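Local coordinates for Xaa-Pro dipeptidase (Mycobacterium tuberculosis, PDB 5E2C), which is probably a metal-dependent exopeptidase that removes residues from the N-terminus of peptides, represented here by its N-terminal domain alone, at residues A[8-22]-A[38-50]. Numbering follows the deposited sequence.
Sequences LKAQIAASGLDAMLI and NGALLVFADERDA
Strands 19-22 and 40-44 run antiparallel at the centre of the mixed sheet of this creatinase/prolidase N-terminal domain, and the C-terminal part of helix 3-14 packs across one face of the pair. Met20 with Val43 and Ile22 with Leu41 are the hydrogen-bonded pairs. The bond from Ile22 N to Leu41 O is nearly straight, 2.7 Å at 176°. Just beyond the strand ends, Ala45 N also donates to Asp18 O at 2.9 Å, from above the carbonyl plane.

Val43 is the hub on the helix side. Its CG1, anti to the backbone N (chi1 179°), meets Ile12 CD1 and Lys9 CG. Val43 CG2 lies 3.6 Å from Ile22 CD1 and also touches Leu8 CD2. Ile12 uses its other branch, CG2, against Ala45 CB at 3.8 Å.

Lys9 clamps the turn that follows strand 40-44. Its extended chain passes Phe44 O. Lys9 NZ donates to Asp46 O at 2.8 Å, in the carbonyl plane. Lys9 NZ also reaches Arg48 O at 3.0 Å, from above that carbonyl plane. A water takes a further bond from Lys9 NZ. Asp46 OD1 braces the same turn. Asp46 OD1 accepts from Arg48 N in an Asx turn and, through its syn lone pair, from Arg48 NE at 3.0 Å in a salt bridge. Arg48 CD sits over the centre of the Phe44 ring, on the sheet face that also carries Ala19 and Leu42. Arg48 NH1 goes on to Ala88 O.

Strand 92-95 flanks strand 19-22, and strand 51-54 flanks strand 40-44. Leu31 of helix 25-32 joins Leu8, Ile22 and Leu41 on one face, while Leu81 of helix 77-87 packs on Leu21 and Ala40.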
ATOM      1  N   LEU A   8      20.267  12.934  -2.467  1.00 14.09           N
ATOM      2  CA  LEU A   8      18.882  12.853  -2.007  1.00 13.53           C
ATOM      3  C   LEU A   8      18.501  14.061  -1.148  1.00 13.34           C
ATOM      4  O   LEU A   8      17.427  14.625  -1.334  1.00 15.38           O
ATOM      5  CB  LEU A   8      18.609  11.565  -1.234  1.00 12.52           C
ATOM      6  CG  LEU A   8      17.170  11.373  -0.765  1.00 14.08           C
ATOM      7  CD1 LEU A   8      16.225  11.351  -1.952  1.00 16.65           C
ATOM      8  CD2 LEU A   8      17.039  10.097   0.058  1.00 13.90           C
ATOM      9  N   LYS A   9      19.382  14.483  -0.249  1.00 14.13           N
ATOM     10  CA  LYS A   9      19.095  15.647   0.597  1.00 15.47           C
ATOM     11  C   LYS A   9      18.761  16.870  -0.243  1.00 16.41           C
ATOM     12  O   LYS A   9      17.833  17.597   0.078  1.00 15.85           O
ATOM     13  CB  LYS A   9      20.259  15.965   1.527  1.00 15.87           C
ATOM     14  CG  LYS A   9      20.471  14.896   2.578  1.00 15.79           C
ATOM     15  CD  LYS A   9      21.528  15.324   3.579  1.00 18.07           C
ATOM     16  CE  LYS A   9      21.701  14.258   4.642  1.00 19.53           C
ATOM     17  NZ  LYS A   9      22.372  14.794   5.838  1.00 21.77           N
ATOM     18  N   ALA A  10      19.495  17.076  -1.325  1.00 16.94           N
ATOM     19  CA  ALA A  10      19.220  18.207  -2.203  1.00 19.58           C
ATOM     20  C   ALA A  10      17.818  18.107  -2.797  1.00 18.08           C
ATOM     21  O   ALA A  10      17.103  19.111  -2.908  1.00 20.83           O
ATOM     22  CB  ALA A  10      20.262  18.283  -3.314  1.00 21.61           C
ATOM     23  N   GLN A  11      17.416  16.905  -3.195  1.00 15.79           N
ATOM     24  CA  GLN A  11      16.083  16.717  -3.758  1.00 18.30           C
ATOM     25  C   GLN A  11      14.974  16.833  -2.699  1.00 18.34           C
ATOM     26  O   GLN A  11      13.896  17.377  -2.970  1.00 19.46           O
ATOM     27  CB  GLN A  11      15.967  15.387  -4.498  1.00 20.27           C
ATOM     28  CG  GLN A  11      14.737  15.332  -5.385  1.00 25.76           C
ATOM     29  CD  GLN A  11      14.695  16.509  -6.347  1.00 29.72           C
ATOM     30  OE1 GLN A  11      15.612  16.688  -7.140  1.00 29.20           O
ATOM     31  NE2 GLN A  11      13.646  17.341  -6.249  1.00 35.47           N
ATOM     32  N   ILE A  12      15.248  16.338  -1.497  1.00 14.38           N
ATOM     33  CA  ILE A  12      14.321  16.472  -0.393  1.00 15.18           C
ATOM     34  C   ILE A  12      14.041  17.973  -0.191  1.00 17.85           C
ATOM     35  O   ILE A  12      12.887  18.405  -0.123  1.00 15.89           O
ATOM     36  CB  ILE A  12      14.889  15.810   0.892  1.00 16.11           C
ATOM     37  CG1 ILE A  12      14.959  14.288   0.701  1.00 16.36           C
ATOM     38  CG2 ILE A  12      14.039  16.111   2.118  1.00 17.26           C
ATOM     39  CD1 ILE A  12      15.615  13.560   1.852  1.00 17.25           C
ATOM     40  N   ALA A  13      15.105  18.763  -0.124  1.00 19.02           N
ATOM     41  CA  ALA A  13      14.964  20.195   0.127  1.00 20.42           C
ATOM     42  C   ALA A  13      14.243  20.880  -1.025  1.00 21.30           C
ATOM     43  O   ALA A  13      13.367  21.731  -0.802  1.00 23.76           O
ATOM     44  CB  ALA A  13      16.327  20.825   0.369  1.00 20.84           C
ATOM     45  N   ALA A  14      14.592  20.504  -2.253  1.00 22.23           N
ATOM     46  CA  ALA A  14      13.949  21.064  -3.447  1.00 21.97           C
ATOM     47  C   ALA A  14      12.455  20.757  -3.522  1.00 25.00           C
ATOM     48  O   ALA A  14      11.696  21.512  -4.133  1.00 26.62           O
ATOM     49  CB  ALA A  14      14.632  20.550  -4.701  1.00 22.48           C
ATOM     50  N   SER A  15      12.044  19.644  -2.912  1.00 21.89           N
ATOM     51  CA  SER A  15      10.651  19.231  -2.902  1.00 21.04           C
ATOM     52  C   SER A  15       9.879  19.859  -1.734  1.00 19.40           C
ATOM     53  O   SER A  15       8.693  19.580  -1.551  1.00 22.30           O
ATOM     54  CB  SER A  15      10.568  17.705  -2.802  1.00 21.97           C
ATOM     55  OG  SER A  15      11.059  17.105  -3.978  1.00 26.88           O
ATOM     56  N   GLY A  16      10.542  20.691  -0.939  1.00 19.70           N
ATOM     57  CA  GLY A  16       9.896  21.356   0.198  1.00 20.28           C
ATOM     58  C   GLY A  16       9.691  20.464   1.412  1.00 20.13           C
ATOM     59  O   GLY A  16       8.837  20.744   2.257  1.00 19.28           O
ATOM     60  N   LEU A  17      10.485  19.397   1.511  1.00 16.85           N
ATOM     61  CA  LEU A  17      10.426  18.476   2.647  1.00 14.93           C
ATOM     62  C   LEU A  17      11.597  18.685   3.603  1.00 13.78           C
ATOM     63  O   LEU A  17      12.662  19.145   3.197  1.00 15.65           O
ATOM     64  CB  LEU A  17      10.459  17.018   2.155  1.00 14.77           C
ATOM     65  CG  LEU A  17       9.454  16.616   1.077  1.00 16.02           C
ATOM     66  CD1 LEU A  17       9.837  15.265   0.474  1.00 16.53           C
ATOM     67  CD2 LEU A  17       8.063  16.590   1.672  1.00 17.02           C
ATOM     68  N   ASP A  18      11.410  18.297   4.863  1.00 12.44           N
ATOM     69  CA  ASP A  18      12.461  18.363   5.876  1.00 14.01           C
ATOM     70  C   ASP A  18      13.140  17.019   6.099  1.00 13.59           C
ATOM     71  O   ASP A  18      14.257  16.963   6.628  1.00 12.53           O
ATOM     72  CB  ASP A  18      11.878  18.885   7.180  1.00 17.16           C
ATOM     73  CG  ASP A  18      11.172  20.205   6.983  1.00 20.14           C
ATOM     74  OD1 ASP A  18      11.859  21.171   6.603  1.00 21.83           O
ATOM     75  OD2 ASP A  18       9.940  20.280   7.154  1.00 21.86           O
ATOM     76  N   ALA A  19      12.467  15.947   5.686  1.00 11.35           N
ATOM     77  CA  ALA A  19      13.015  14.579   5.771  1.00 10.24           C
ATOM     78  C   ALA A  19      12.188  13.673   4.874  1.00 11.14           C
ATOM     79  O   ALA A  19      11.114  14.057   4.384  1.00 10.02           O
ATOM     80  CB  ALA A  19      13.009  14.065   7.206  1.00  9.86           C
HETATM   81  N   MSE A  20      12.716  12.480   4.639  1.00 11.16           N
HETATM   82  CA  MSE A  20      12.035  11.475   3.870  1.00 11.93           C
HETATM   83  C   MSE A  20      12.216  10.131   4.514  1.00  9.62           C
HETATM   84  O   MSE A  20      13.326   9.756   4.936  1.00  8.84           O
HETATM   85  CB  MSE A  20      12.643  11.438   2.485  1.00 14.62           C
HETATM   86  CG  MSE A  20      11.987  10.316   1.736  1.00 20.37           C
HETATM   87 SE   MSE A  20      11.918  10.788  -0.125  1.00 29.62          SE
HETATM   88  CE  MSE A  20      10.785   9.273  -0.692  1.00 24.32           C
ATOM     89  N   LEU A  21      11.114   9.404   4.573  1.00  8.86           N
ATOM     90  CA  LEU A  21      11.102   7.998   4.962  1.00  8.62           C
ATOM     91  C   LEU A  21      11.153   7.158   3.698  1.00  8.41           C
ATOM     92  O   LEU A  21      10.286   7.269   2.819  1.00  7.18           O
ATOM     93  CB  LEU A  21       9.818   7.668   5.717  1.00  9.03           C
ATOM     94  CG  LEU A  21       9.635   6.195   6.087  1.00  9.19           C
ATOM     95  CD1 LEU A  21      10.753   5.742   7.026  1.00  9.12           C
ATOM     96  CD2 LEU A  21       8.263   6.016   6.718  1.00 10.07           C
ATOM     97  N   ILE A  22      12.178   6.332   3.589  1.00  7.71           N
ATOM     98  CA  ILE A  22      12.301   5.413   2.461  1.00  8.02           C
ATOM     99  C   ILE A  22      11.879   4.002   2.895  1.00  8.53           C
ATOM    100  O   ILE A  22      12.438   3.432   3.841  1.00  8.51           O
ATOM    101  CB  ILE A  22      13.732   5.412   1.903  1.00  9.04           C
ATOM    102  CG1 ILE A  22      14.122   6.837   1.494  1.00 10.37           C
ATOM    103  CG2 ILE A  22      13.852   4.490   0.694  1.00  9.27           C
ATOM    104  CD1 ILE A  22      14.926   7.541   2.526  1.00 12.02           C
ATOM    105  N   ASN A  38      13.577  -6.756   5.306  1.00 13.80           N
ATOM    106  CA  ASN A  38      12.795  -5.766   6.020  1.00 13.99           C
ATOM    107  C   ASN A  38      13.692  -4.630   6.478  1.00 13.61           C
ATOM    108  O   ASN A  38      14.705  -4.843   7.131  1.00 13.52           O
ATOM    109  CB  ASN A  38      12.103  -6.383   7.226  1.00 16.21           C
ATOM    110  CG  ASN A  38      11.163  -5.405   7.912  1.00 18.16           C
ATOM    111  OD1 ASN A  38      10.419  -4.655   7.257  1.00 24.83           O
ATOM    112  ND2 ASN A  38      11.214  -5.383   9.217  1.00 19.18           N
ATOM    113  N   GLY A  39      13.311  -3.411   6.136  1.00 11.33           N
ATOM    114  CA  GLY A  39      14.153  -2.277   6.435  1.00 10.64           C
ATOM    115  C   GLY A  39      13.510  -0.991   5.988  1.00 10.19           C
ATOM    116  O   GLY A  39      12.696  -0.981   5.066  1.00 10.72           O
ATOM    117  N   ALA A  40      13.880   0.096   6.653  1.00  9.20           N
ATOM    118  CA  ALA A  40      13.438   1.417   6.262  1.00  8.67           C
ATOM    119  C   ALA A  40      14.544   2.390   6.640  1.00  8.16           C
ATOM    120  O   ALA A  40      15.390   2.103   7.481  1.00  8.56           O
ATOM    121  CB  ALA A  40      12.129   1.774   6.953  1.00  8.82           C
ATOM    122  N   LEU A  41      14.542   3.540   5.992  1.00  7.99           N
ATOM    123  CA  LEU A  41      15.617   4.504   6.149  1.00  8.60           C
ATOM    124  C   LEU A  41      15.002   5.893   6.288  1.00  8.64           C
ATOM    125  O   LEU A  41      14.068   6.236   5.553  1.00  8.88           O
ATOM    126  CB  LEU A  41      16.532   4.455   4.923  1.00  9.29           C
ATOM    127  CG  LEU A  41      17.777   5.324   4.971  1.00  9.28           C
ATOM    128  CD1 LEU A  41      18.752   4.735   5.982  1.00 10.35           C
ATOM    129  CD2 LEU A  41      18.401   5.407   3.594  1.00  9.77           C
ATOM    130  N   LEU A  42      15.486   6.657   7.262  1.00  8.50           N
ATOM    131  CA  LEU A  42      15.080   8.067   7.436  1.00  8.67           C
ATOM    132  C   LEU A  42      16.246   8.975   7.015  1.00  8.97           C
ATOM    133  O   LEU A  42      17.343   8.857   7.551  1.00  9.05           O
ATOM    134  CB  LEU A  42      14.703   8.312   8.897  1.00  9.21           C
ATOM    135  CG  LEU A  42      14.307   9.726   9.319  1.00  9.12           C
ATOM    136  CD1 LEU A  42      13.106  10.206   8.510  1.00  9.37           C
ATOM    137  CD2 LEU A  42      14.034   9.788  10.820  1.00  9.25           C
ATOM    138  N   VAL A  43      16.024   9.857   6.045  1.00  8.76           N
ATOM    139  CA  VAL A  43      17.059  10.787   5.616  1.00  8.80           C
ATOM    140  C   VAL A  43      16.556  12.204   5.831  1.00 10.18           C
ATOM    141  O   VAL A  43      15.437  12.524   5.400  1.00 10.15           O
ATOM    142  CB  VAL A  43      17.399  10.592   4.124  1.00  9.56           C
ATOM    143  CG1 VAL A  43      18.455  11.583   3.675  1.00 10.09           C
ATOM    144  CG2 VAL A  43      17.884   9.175   3.895  1.00 10.00           C
ATOM    145  N   PHE A  44      17.379  13.034   6.490  1.00 10.50           N
ATOM    146  CA  PHE A  44      17.030  14.436   6.769  1.00 10.91           C
ATOM    147  C   PHE A  44      17.525  15.368   5.677  1.00 12.99           C
ATOM    148  O   PHE A  44      18.533  15.098   5.037  1.00 13.96           O
ATOM    149  CB  PHE A  44      17.614  14.897   8.099  1.00 12.41           C
ATOM    150  CG  PHE A  44      17.126  14.117   9.299  1.00 12.55           C
ATOM    151  CD1 PHE A  44      17.800  12.985   9.725  1.00 13.97           C
ATOM    152  CD2 PHE A  44      15.990  14.522  10.010  1.00 14.35           C
ATOM    153  CE1 PHE A  44      17.365  12.275  10.833  1.00 14.28           C
ATOM    154  CE2 PHE A  44      15.550  13.802  11.117  1.00 13.34           C
ATOM    155  CZ  PHE A  44      16.238  12.679  11.527  1.00 13.95           C
ATOM    156  N   ALA A  45      16.828  16.491   5.487  1.00 14.17           N
ATOM    157  CA  ALA A  45      17.252  17.471   4.483  1.00 15.14           C
ATOM    158  C   ALA A  45      18.534  18.179   4.935  1.00 17.74           C
ATOM    159  O   ALA A  45      19.400  18.520   4.116  1.00 18.88           O
ATOM    160  CB  ALA A  45      16.151  18.483   4.218  1.00 16.04           C
ATOM    161  N   ASP A  46      18.669  18.377   6.240  1.00 18.06           N
ATOM    162  CA  ASP A  46      19.795  19.146   6.766  1.00 17.78           C
ATOM    163  C   ASP A  46      20.976  18.213   7.082  1.00 18.57           C
ATOM    164  O   ASP A  46      21.042  17.096   6.566  1.00 17.29           O
ATOM    165  CB  ASP A  46      19.349  20.044   7.940  1.00 19.38           C
ATOM    166  CG  ASP A  46      19.007  19.277   9.205  1.00 20.80           C
ATOM    167  OD1 ASP A  46      19.148  18.034   9.259  1.00 19.02           O
ATOM    168  OD2 ASP A  46      18.577  19.949  10.172  1.00 24.25           O
ATOM    169  N   GLU A  47      21.912  18.669   7.906  1.00 19.43           N
ATOM    170  CA  GLU A  47      23.154  17.929   8.126  1.00 20.16           C
ATOM    171  C   GLU A  47      23.023  16.700   9.023  1.00 18.59           C
ATOM    172  O   GLU A  47      23.994  15.968   9.190  1.00 19.84           O
ATOM    173  CB  GLU A  47      24.254  18.869   8.665  1.00 22.57           C
ATOM    174  CG  GLU A  47      24.749  19.867   7.631  1.00 26.92           C
ATOM    175  CD  GLU A  47      25.410  19.192   6.431  1.00 35.04           C
ATOM    176  OE1 GLU A  47      26.321  18.369   6.637  1.00 36.31           O
ATOM    177  OE2 GLU A  47      25.011  19.486   5.280  1.00 47.79           O
ATOM    178  N   ARG A  48      21.840  16.452   9.585  1.00 18.45           N
ATOM    179  CA  ARG A  48      21.658  15.283  10.463  1.00 18.40           C
ATOM    180  C   ARG A  48      21.835  13.984   9.672  1.00 16.46           C
ATOM    181  O   ARG A  48      21.458  13.897   8.515  1.00 15.85           O
ATOM    182  CB  ARG A  48      20.285  15.300  11.130  1.00 18.64           C
ATOM    183  CG  ARG A  48      20.145  16.353  12.213  1.00 19.45           C
ATOM    184  CD  ARG A  48      18.718  16.482  12.720  1.00 19.51           C
ATOM    185  NE  ARG A  48      17.828  17.129  11.760  1.00 19.30           N
ATOM    186  CZ  ARG A  48      16.570  17.486  12.013  1.00 18.91           C
ATOM    187  NH1 ARG A  48      16.037  17.286  13.212  1.00 21.26           N
ATOM    188  NH2 ARG A  48      15.843  18.062  11.065  1.00 19.94           N
ATOM    189  N   ASP A  49      22.446  12.995  10.308  1.00 16.20           N
ATOM    190  CA  ASP A  49      22.717  11.724   9.655  1.00 17.17           C
ATOM    191  C   ASP A  49      21.470  10.856   9.581  1.00 15.20           C
ATOM    192  O   ASP A  49      20.548  10.956  10.413  1.00 14.86           O
ATOM    193  CB  ASP A  49      23.803  10.944  10.399  1.00 20.43           C
ATOM    194  CG  ASP A  49      25.156  11.638  10.375  1.00 27.03           C
ATOM    195  OD1 ASP A  49      25.512  12.287   9.355  1.00 31.77           O
ATOM    196  OD2 ASP A  49      25.875  11.502  11.381  1.00 37.55           O
ATOM    197  N   ALA A  50      21.479   9.981   8.583  1.00 14.14           N
ATOM    198  CA  ALA A  50      20.370   9.073   8.327  1.00 12.52           C
ATOM    199  C   ALA A  50      20.267   7.985   9.389  1.00 12.51           C
ATOM    200  O   ALA A  50      21.242   7.663  10.068  1.00 13.25           O
ATOM    201  CB  ALA A  50      20.519   8.458   6.944  1.00 14.15           C
TER
HETATM  202  O   HOH W   1      19.115  19.645   1.837  1.00 31.52           O
HETATM  203  O   HOH W   2      24.590  13.789   7.202  1.00 36.79           O
HETATM  204  O   HOH W   3      16.095  18.458   7.979  1.00 16.25           O